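Local coordinates for protein 4-hydroxyphenylpyruvate dioxygenase (Pseudomonas putida, PDB 5HMQ) that converts 3-dehydroshikimate to protocatechuate with the aid of a divalent metal ion, linking quinate and shikimate breakdown to aromatic catabolism, at residues P64-E69 with L99-V104; G134-A139 with S168-S173; V192-A197 with M220-F225. All blocks are in the same frame, centred on the assembly; numbering follows the deposited sequence.

All three contacts lie in the N-terminal TIM barrel, and they follow one another along the chain. Interactions 1 and 2, with centres 12 Å apart, lie on neighbouring strands of the barrel, 97-101 in interaction 1 and 132-136 in interaction 2; Glu69 OE2 lies 2.5 Å from Tyr135 OH, a probable hydrogen bond between them. Interactions 2 and 3, 11 Å apart, both reach the catalytic magnesium ion, where Glu136 OE1 and Gln193 OE1 are 2.9 Å apart as fellow ligands; Ser168 OG also approaches Ala195 N to 2.6 Å. Interaction 1 stands next to this site rather than in it: its Leu99 side chain is about 5 Å from the magnesium ion and packs on both Glu136 and Gln193.

Interaction 1 (P64-E69 with L99-V104); sequences PFRDFE and LVCSNV
Leu99 O receives Phe65 N at 2.9 Å and opens a short parallel ladder between strands 58-66 and 97-101. At Val100 the two strands pair directly: CG2 lies 4.0 Å from Phe65 CB, the two side chains running side by side, while the Phe65 ring continues outward to a cation-pi contact with Arg82. Cys101 N then returns a bond to Phe65 O, and Cys101 SG turns to the other face, 3.8 Å from Arg66 CG. These are adjacent strands of the TIM barrel, joined by helix 76-93 in a beta-alpha-beta crossover; after Cys101 the second strand gives way to a loop. Here a water bridges Cys101 O, Phe68 N and Glu69 OE1. Ser102 CA merely packs near Glu69 OE2 (3.4 Å), the oxygen hydrogen-bonded to Tyr135 OH. Asn103 is held twice by Glu69: its N meets OE2 from above the carboxylate plane, and its ND2 gives a bond to Glu69 O at 3.0 Å with that oxygen close to the amide plane; Asn103 OD1 accepts from Gln105 N. The bend of Glu69 at chi2 (-77°) folds its carboxylate back to this backbone. Finally, Val104 N bonds Asp67 OD1 at 2.9 Å, nearly straight (165°), on the syn side but tilted out of the carboxylate plane, while Asp67 OD2 pairs with Gln105.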
loop_
_atom_site.group_PDB
_atom_site.type_symbol
_atom_site.label_atom_id
_atom_site.label_comp_id
_atom_site.label_asym_id
_atom_site.label_seq_id
_atom_site.Cartn_x
_atom_site.Cartn_y
_atom_site.Cartn_z
ATOM N N PRO C 64 -11.162 17.552 -16.512
ATOM C CA PRO C 64 -11.165 19.016 -16.491
ATOM C C PRO C 64 -11.042 19.649 -17.874
ATOM O O PRO C 64 -10.728 18.964 -18.848
ATOM C CB PRO C 64 -9.933 19.332 -15.650
ATOM C CG PRO C 64 -8.956 18.250 -16.055
ATOM C CD PRO C 64 -9.783 17.030 -16.464
ATOM N N PHE C 65 -11.294 20.954 -17.947
ATOM C CA PHE C 65 -11.092 21.748 -19.155
ATOM C C PHE C 65 -10.152 22.892 -18.796
ATOM O O PHE C 65 -10.536 23.809 -18.063
ATOM C CB PHE C 65 -12.422 22.261 -19.705
ATOM C CG PHE C 65 -12.322 22.844 -21.087
ATOM C CD1 PHE C 65 -11.910 24.154 -21.274
ATOM C CD2 PHE C 65 -12.621 22.077 -22.199
ATOM C CE1 PHE C 65 -11.815 24.692 -22.545
ATOM C CE2 PHE C 65 -12.524 22.608 -23.473
ATOM C CZ PHE C 65 -12.121 23.918 -23.645
ATOM N N ARG C 66 -8.928 22.838 -19.313
ATOM C CA ARG C 66 -7.850 23.698 -18.850
ATOM C C ARG C 66 -7.645 24.879 -19.790
ATOM O O ARG C 66 -7.939 24.805 -20.985
ATOM C CB ARG C 66 -6.543 22.907 -18.742
ATOM C CG ARG C 66 -6.625 21.685 -17.844
ATOM C CD ARG C 66 -5.343 20.864 -17.907
ATOM N NE ARG C 66 -5.458 19.620 -17.151
ATOM C CZ ARG C 66 -5.219 19.503 -15.850
ATOM N NH1 ARG C 66 -4.851 20.561 -15.143
ATOM N NH2 ARG C 66 -5.356 18.326 -15.256
ATOM N N ASP C 67 -7.125 25.969 -19.223
ATOM C CA ASP C 67 -6.630 27.129 -19.960
ATOM C C ASP C 67 -7.543 27.582 -21.093
ATOM O O ASP C 67 -7.218 27.385 -22.269
ATOM C CB ASP C 67 -5.237 26.829 -20.520
ATOM C CG ASP C 67 -4.301 26.261 -19.472
ATOM O OD1 ASP C 67 -4.387 26.691 -18.301
ATOM O OD2 ASP C 67 -3.485 25.380 -19.817
ATOM N N PHE C 68 -8.678 28.200 -20.760
ATOM C CA PHE C 68 -9.560 28.786 -21.763
ATOM C C PHE C 68 -9.502 30.309 -21.718
ATOM O O PHE C 68 -9.056 30.936 -22.680
ATOM C CB PHE C 68 -10.999 28.301 -21.592
ATOM C CG PHE C 68 -11.953 28.921 -22.572
ATOM C CD1 PHE C 68 -12.093 28.403 -23.849
ATOM C CD2 PHE C 68 -12.693 30.042 -22.224
ATOM C CE1 PHE C 68 -12.963 28.982 -24.755
ATOM C CE2 PHE C 68 -13.561 30.626 -23.124
ATOM C CZ PHE C 68 -13.698 30.095 -24.391
ATOM N N GLU C 69 -9.948 30.923 -20.624
ATOM C CA GLU C 69 -10.094 32.372 -20.591
ATOM C C GLU C 69 -8.730 33.051 -20.643
ATOM O O GLU C 69 -7.775 32.631 -19.982
ATOM C CB GLU C 69 -10.869 32.807 -19.342
ATOM C CG GLU C 69 -10.098 32.747 -18.027
ATOM C CD GLU C 69 -9.967 31.342 -17.473
ATOM O OE1 GLU C 69 -10.487 30.395 -18.099
ATOM O OE2 GLU C 69 -9.330 31.185 -16.410
ATOM N N LEU C 99 -16.225 21.126 -15.763
ATOM C CA LEU C 99 -15.404 21.980 -14.917
ATOM C C LEU C 99 -14.333 22.657 -15.761
ATOM O O LEU C 99 -13.586 21.990 -16.484
ATOM C CB LEU C 99 -14.765 21.169 -13.786
ATOM C CG LEU C 99 -13.944 21.885 -12.702
ATOM C CD1 LEU C 99 -14.001 21.094 -11.406
ATOM C CD2 LEU C 99 -12.491 22.097 -13.114
ATOM N N VAL C 100 -14.265 23.979 -15.668
ATOM C CA VAL C 100 -13.223 24.770 -16.305
ATOM C C VAL C 100 -12.347 25.326 -15.192
ATOM O O VAL C 100 -12.811 26.124 -14.368
ATOM C CB VAL C 100 -13.803 25.896 -17.173
ATOM C CG1 VAL C 100 -12.699 26.832 -17.645
ATOM C CG2 VAL C 100 -14.563 25.318 -18.359
ATOM N N CYS C 101 -11.089 24.897 -15.149
ATOM C CA CYS C 101 -10.166 25.381 -14.135
ATOM C C CYS C 101 -9.371 26.561 -14.681
ATOM O O CYS C 101 -9.046 26.623 -15.870
ATOM C CB CYS C 101 -9.226 24.268 -13.663
ATOM S SG CYS C 101 -8.457 23.292 -14.971
ATOM N N SER C 102 -9.070 27.504 -13.794
ATOM C CA SER C 102 -8.506 28.780 -14.213
ATOM C C SER C 102 -7.180 28.585 -14.941
ATOM O O SER C 102 -6.447 27.621 -14.707
ATOM C CB SER C 102 -8.319 29.696 -13.002
ATOM O OG SER C 102 -7.526 29.077 -12.002
ATOM N N ASN C 103 -6.886 29.522 -15.842
ATOM C CA ASN C 103 -5.719 29.417 -16.708
ATOM C C ASN C 103 -4.432 29.431 -15.892
ATOM O O ASN C 103 -4.302 30.171 -14.914
ATOM C CB ASN C 103 -5.714 30.572 -17.712
ATOM C CG ASN C 103 -4.975 30.234 -18.991
ATOM O OD1 ASN C 103 -3.894 29.645 -18.959
ATOM N ND2 ASN C 103 -5.547 30.619 -20.125
ATOM N N VAL C 104 -3.472 28.609 -16.307
ATOM C CA VAL C 104 -2.165 28.559 -15.662
ATOM C C VAL C 104 -1.031 28.978 -16.583
ATOM O O VAL C 104 0.110 29.103 -16.111
ATOM C CB VAL C 104 -1.873 27.158 -15.080
ATOM C CG1 VAL C 104 -2.947 26.764 -14.081
ATOM C CG2 VAL C 104 -1.767 26.127 -16.198
HETATM O O HOH W 1 -8.914 28.419 -18.090
#

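Interaction 2 (G134-A139 with S168-S173); sequences GYEALA and SFHTLS. With MG (magnesium ion), chain K.
The imidazole of His170 is set against three consecutive residues, Glu136 to Leu138, and reaches on to Ala139. Leu138 runs alongside it, pointing the same way: its CA sits over one ring face in a CH-pi contact, 4.0 Å from the centroid, and its CD2 comes within 3.4 Å of His170 NE2. Glu136 approaches differently, crossing at about a right angle with its carboxylate turned 80° from the ring plane, so that OE1 faces the ring edge 3.6 Å from His170 CD2. That same OE1 binds the magnesium ion at 2.1 Å. Segment 134-139 runs from strand 132-136 into the loop at its C-terminal end, where enzymes of the TIM-barrel fold keep their active sites, and helix 168-172 follows directly after metal ligand Asp167; Gln193 and Glu241 complete the protein ligands. With CG beside its own backbone N (chi1 -70°), His170 extends toward the metal, and NE2 shares a hydrogen bond of 2.6 Å with a magnesium-bound water that sits at the ring edge, in the plane of the imidazole. On the loop side, Ala137 O stands 3.5 Å from His170 CG, and Ala139 CB packs 3.7 Å from His170 ND1. Trp140 meets the imidazole with its ring steeply inclined.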
loop_
_atom_site.group_PDB
_atom_site.type_symbol
_atom_site.label_atom_id
_atom_site.label_comp_id
_atom_site.label_asym_id
_atom_site.label_seq_id
_atom_site.Cartn_x
_atom_site.Cartn_y
_atom_site.Cartn_z
ATOM N N GLY C 134 -18.890 25.181 -15.153
ATOM C CA GLY C 134 -18.511 25.449 -13.779
ATOM C C GLY C 134 -17.069 25.906 -13.687
ATOM O O GLY C 134 -16.156 25.162 -14.055
ATOM N N TYR C 135 -16.849 27.124 -13.199
ATOM C CA TYR C 135 -15.535 27.755 -13.203
ATOM C C TYR C 135 -14.867 27.546 -11.848
ATOM O O TYR C 135 -15.416 27.941 -10.814
ATOM C CB TYR C 135 -15.668 29.243 -13.528
ATOM C CG TYR C 135 -14.364 29.966 -13.791
ATOM C CD1 TYR C 135 -13.356 29.378 -14.547
ATOM C CD2 TYR C 135 -14.157 31.251 -13.307
ATOM C CE1 TYR C 135 -12.167 30.048 -14.797
ATOM C CE2 TYR C 135 -12.975 31.926 -13.550
ATOM C CZ TYR C 135 -11.985 31.322 -14.296
ATOM O OH TYR C 135 -10.810 31.999 -14.537
ATOM N N GLU C 136 -13.687 26.926 -11.858
ATOM C CA GLU C 136 -12.934 26.616 -10.648
ATOM C C GLU C 136 -11.591 27.331 -10.685
ATOM O O GLU C 136 -10.897 27.303 -11.706
ATOM C CB GLU C 136 -12.703 25.108 -10.506
ATOM C CG GLU C 136 -11.823 24.725 -9.321
ATOM C CD GLU C 136 -11.239 23.331 -9.449
ATOM O OE1 GLU C 136 -11.430 22.512 -8.524
ATOM O OE2 GLU C 136 -10.604 23.050 -10.487
ATOM N N ALA C 137 -11.227 27.965 -9.575
ATOM C CA ALA C 137 -9.922 28.598 -9.437
ATOM C C ALA C 137 -8.913 27.579 -8.923
ATOM O O ALA C 137 -9.115 26.975 -7.863
ATOM C CB ALA C 137 -9.988 29.794 -8.488
ATOM N N LEU C 138 -7.841 27.374 -9.679
ATOM C CA LEU C 138 -6.693 26.651 -9.160
ATOM C C LEU C 138 -5.885 27.577 -8.264
ATOM O O LEU C 138 -5.706 28.757 -8.575
ATOM C CB LEU C 138 -5.824 26.122 -10.301
ATOM C CG LEU C 138 -6.520 25.179 -11.283
ATOM C CD1 LEU C 138 -5.577 24.788 -12.412
ATOM C CD2 LEU C 138 -7.050 23.945 -10.572
ATOM N N ALA C 139 -5.403 27.041 -7.139
ATOM C CA ALA C 139 -4.625 27.849 -6.204
ATOM C C ALA C 139 -3.369 28.432 -6.840
ATOM O O ALA C 139 -2.817 29.402 -6.313
ATOM C CB ALA C 139 -4.250 27.021 -4.975
ATOM N N SER C 168 -12.394 22.715 -1.768
ATOM C CA SER C 168 -11.947 23.055 -0.421
ATOM C C SER C 168 -10.430 23.160 -0.330
ATOM O O SER C 168 -9.916 23.988 0.431
ATOM C CB SER C 168 -12.467 22.029 0.588
ATOM O OG SER C 168 -11.951 20.739 0.322
ATOM N N PHE C 169 -9.691 22.354 -1.095
ATOM C CA PHE C 169 -8.237 22.439 -1.015
ATOM C C PHE C 169 -7.729 23.750 -1.601
ATOM O O PHE C 169 -6.890 24.424 -0.995
ATOM C CB PHE C 169 -7.570 21.257 -1.721
ATOM C CG PHE C 169 -6.067 21.299 -1.642
ATOM C CD1 PHE C 169 -5.326 22.043 -2.549
ATOM C CD2 PHE C 169 -5.397 20.625 -0.635
ATOM C CE1 PHE C 169 -3.953 22.109 -2.455
ATOM C CE2 PHE C 169 -4.019 20.679 -0.544
ATOM C CZ PHE C 169 -3.298 21.419 -1.458
ATOM N N HIS C 170 -8.212 24.120 -2.790
ATOM C CA HIS C 170 -7.716 25.329 -3.442
ATOM C C HIS C 170 -7.976 26.568 -2.596
ATOM O O HIS C 170 -7.196 27.525 -2.643
ATOM C CB HIS C 170 -8.352 25.484 -4.825
ATOM C CG HIS C 170 -7.877 24.478 -5.827
ATOM N ND1 HIS C 170 -6.545 24.312 -6.143
ATOM C CD2 HIS C 170 -8.556 23.586 -6.586
ATOM C CE1 HIS C 170 -6.426 23.362 -7.053
ATOM N NE2 HIS C 170 -7.631 22.905 -7.338
ATOM N N THR C 171 -9.059 26.568 -1.818
ATOM C CA THR C 171 -9.355 27.705 -0.957
ATOM C C THR C 171 -8.545 27.654 0.336
ATOM O O THR C 171 -7.917 28.645 0.721
ATOM C CB THR C 171 -10.853 27.754 -0.650
ATOM O OG1 THR C 171 -11.578 28.006 -1.860
ATOM C CG2 THR C 171 -11.156 28.854 0.360
ATOM N N LEU C 172 -8.552 26.511 1.022
ATOM C CA LEU C 172 -7.923 26.427 2.336
ATOM C C LEU C 172 -6.403 26.291 2.273
ATOM O O LEU C 172 -5.731 26.634 3.252
ATOM C CB LEU C 172 -8.519 25.262 3.130
ATOM C CG LEU C 172 -10.009 25.391 3.462
ATOM C CD1 LEU C 172 -10.469 24.256 4.364
ATOM C CD2 LEU C 172 -10.298 26.739 4.107
ATOM N N SER C 173 -5.845 25.813 1.155
ATOM C CA SER C 173 -4.390 25.735 1.048
ATOM C C SER C 173 -3.756 27.118 1.008
ATOM O O SER C 173 -2.610 27.286 1.439
ATOM C CB SER C 173 -3.985 24.942 -0.194
ATOM O OG SER C 173 -4.406 25.597 -1.378
HETATM MG MG MG K . -10.818 20.633 -7.945
HETATM O O HOH W 2 -8.915 20.877 -8.430
HETATM O O HOH W 3 -11.125 20.096 -9.877
#

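Interaction 3 (V192-A197 with M220-F225). With MG (magnesium ion), chain K.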
loop_
_atom_site.group_PDB
_atom_site.type_symbol
_atom_site.label_atom_id
_atom_site.label_comp_id
_atom_site.label_asym_id
_atom_site.label_seq_id
_atom_site.Cartn_x
_atom_site.Cartn_y
_atom_site.Cartn_z
ATOM N N VAL C 192 -19.405 21.353 -5.731
ATOM C CA VAL C 192 -18.542 21.466 -4.560
ATOM C C VAL C 192 -17.674 20.219 -4.486
ATOM O O VAL C 192 -18.196 19.098 -4.444
ATOM C CB VAL C 192 -19.347 21.640 -3.260
ATOM C CG1 VAL C 192 -18.421 21.589 -2.049
ATOM C CG2 VAL C 192 -20.125 22.945 -3.282
ATOM N N GLN C 193 -16.359 20.414 -4.474
ATOM C CA GLN C 193 -15.391 19.336 -4.315
ATOM C C GLN C 193 -14.752 19.454 -2.940
ATOM O O GLN C 193 -14.143 20.482 -2.624
ATOM C CB GLN C 193 -14.314 19.391 -5.398
ATOM C CG GLN C 193 -14.815 19.219 -6.817
ATOM C CD GLN C 193 -13.697 19.362 -7.826
ATOM O OE1 GLN C 193 -12.777 20.155 -7.631
ATOM N NE2 GLN C 193 -13.761 18.587 -8.905
HETATM N N MSE C 194 -14.888 18.411 -2.129
HETATM C CA MSE C 194 -14.216 18.378 -0.837
HETATM C C MSE C 194 -12.899 17.625 -0.957
HETATM O O MSE C 194 -12.849 16.538 -1.530
HETATM C CB MSE C 194 -15.102 17.727 0.227
HETATM C CG MSE C 194 -16.466 18.375 0.390
HETATM SE SE MSE C 194 -16.411 20.282 0.807
HETATM C CE MSE C 194 -15.446 20.220 2.502
ATOM N N ALA C 195 -11.831 18.213 -0.423
ATOM C CA ALA C 195 -10.526 17.561 -0.398
ATOM C C ALA C 195 -9.780 18.039 0.835
ATOM O O ALA C 195 -9.536 19.240 0.982
ATOM C CB ALA C 195 -9.727 17.869 -1.665
ATOM N N ASP C 196 -9.382 17.105 1.690
ATOM C CA ASP C 196 -8.617 17.422 2.885
ATOM C C ASP C 196 -7.130 17.214 2.616
ATOM O O ASP C 196 -6.732 16.622 1.609
ATOM C CB ASP C 196 -9.090 16.560 4.060
ATOM C CG ASP C 196 -8.805 17.195 5.407
ATOM O OD1 ASP C 196 -8.141 18.252 5.436
ATOM O OD2 ASP C 196 -9.250 16.642 6.434
ATOM N N ALA C 197 -6.302 17.710 3.539
ATOM C CA ALA C 197 -4.853 17.618 3.393
ATOM C C ALA C 197 -4.146 18.007 4.686
ATOM O O ALA C 197 -4.687 18.787 5.482
ATOM C CB ALA C 197 -4.367 18.512 2.251
HETATM N N MSE C 220 -7.361 20.208 7.638
HETATM C CA MSE C 220 -8.116 21.367 7.177
HETATM C C MSE C 220 -9.520 21.363 7.773
HETATM O O MSE C 220 -10.045 20.311 8.139
HETATM C CB MSE C 220 -8.187 21.396 5.650
HETATM C CG MSE C 220 -6.871 21.750 4.981
HETATM SE SE MSE C 220 -6.943 21.598 3.039
HETATM C CE MSE C 220 -5.272 22.509 2.610
ATOM N N ASP C 221 -10.122 22.547 7.869
ATOM C CA ASP C 221 -11.433 22.712 8.494
ATOM C C ASP C 221 -12.498 22.535 7.418
ATOM O O ASP C 221 -12.974 23.497 6.811
ATOM C CB ASP C 221 -11.528 24.071 9.176
ATOM C CG ASP C 221 -12.827 24.256 9.938
ATOM O OD1 ASP C 221 -13.517 23.251 10.201
ATOM O OD2 ASP C 221 -13.156 25.412 10.276
HETATM N N MSE C 222 -12.878 21.281 7.187
HETATM C CA MSE C 222 -13.857 20.926 6.163
HETATM C C MSE C 222 -15.237 21.496 6.467
HETATM O O MSE C 222 -15.891 22.078 5.599
HETATM C CB MSE C 222 -13.950 19.408 6.044
HETATM C CG MSE C 222 -12.623 18.751 5.718
HETATM SE SE MSE C 222 -12.282 18.673 3.818
HETATM C CE MSE C 222 -11.043 20.103 3.566
ATOM N N ALA C 223 -15.680 21.310 7.714
ATOM C CA ALA C 223 -17.000 21.793 8.109
ATOM C C ALA C 223 -17.081 23.310 8.012
ATOM O O ALA C 223 -18.124 23.860 7.643
ATOM C CB ALA C 223 -17.329 21.326 9.526
ATOM N N GLY C 224 -15.984 24.002 8.325
ATOM C CA GLY C 224 -15.954 25.446 8.186
ATOM C C GLY C 224 -15.979 25.922 6.751
ATOM O O GLY C 224 -16.233 27.105 6.504
ATOM N N PHE C 225 -15.712 25.030 5.800
ATOM C CA PHE C 225 -15.800 25.350 4.383
ATOM C C PHE C 225 -17.182 25.045 3.822
ATOM O O PHE C 225 -17.712 25.820 3.019
ATOM C CB PHE C 225 -14.730 24.576 3.605
ATOM C CG PHE C 225 -14.674 24.913 2.142
ATOM C CD1 PHE C 225 -13.976 26.023 1.698
ATOM C CD2 PHE C 225 -15.306 24.107 1.207
ATOM C CE1 PHE C 225 -13.918 26.330 0.353
ATOM C CE2 PHE C 225 -15.251 24.410 -0.142
ATOM C CZ PHE C 225 -14.556 25.523 -0.568
HETATM MG MG MG K . -10.818 20.633 -7.945
HETATM O O HOH W 3 -11.125 20.096 -9.877
HETATM O O HOH W 4 -10.438 17.671 8.796
HETATM O O HOH W 2 -8.915 20.877 -8.430
#
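Segment 192-197 leaves strand 189-194 as a loop and passes the start of helix 222-231, the backbones coming nearest at Asp196 and Met220, whose CA atoms are 5.9 Å apart. The polar link between them is the Asp196 carboxylate. Its OD1 accepts Met220 N at 3.0 Å through the syn lone pair and Ala197 N at 2.7 Å from above the carboxylate plane, so a single oxygen ties the loop to itself and to the residue just ahead of the helix N-cap. With CG roughly opposite the backbone N (chi1 -155°), the carboxylate reaches across to Met220. The other oxygen, OD2, takes a hydrogen from a water that also donates to Met220 O, and is bonded further to Gly216 N.

Next to it, the selenomethionines Met194 and Met222 pack together with Phe225. Met222, bent at chi2 and chi3, curls against Asp196: its SE lies 3.8 Å from Asp196 CB, while its CE is close to Ala195 O. Met194 slides past Met222 in the opposite direction, with its CE 3.8 Å from Met222 SE. Its own SE meets the edge of the Phe225 ring, 4.0 Å from CD2, in a Met-aromatic contact. Apart from this group, Met220, a third selenomethionine, extended beyond CG, reaches along the loop until its SE lies 4.1 Å from Ala197 CB. At the helix N-terminus, Asp221 is the N-cap, its OD1 accepting Gly224 N; the same oxygen forms a salt bridge with Arg273 in helix 252-276.

Gln193 turns the other way, into the barrel, where OE1 binds the magnesium ion at 2.0 Å and NE2 bonds Glu32. Neighbouring residues of one strand thus serve opposite sides of the barrel wall, Gln193 the catalytic metal and Met194 the helical shell, the alternation expected of a TIM-barrel strand in this xylose isomerase-like domain.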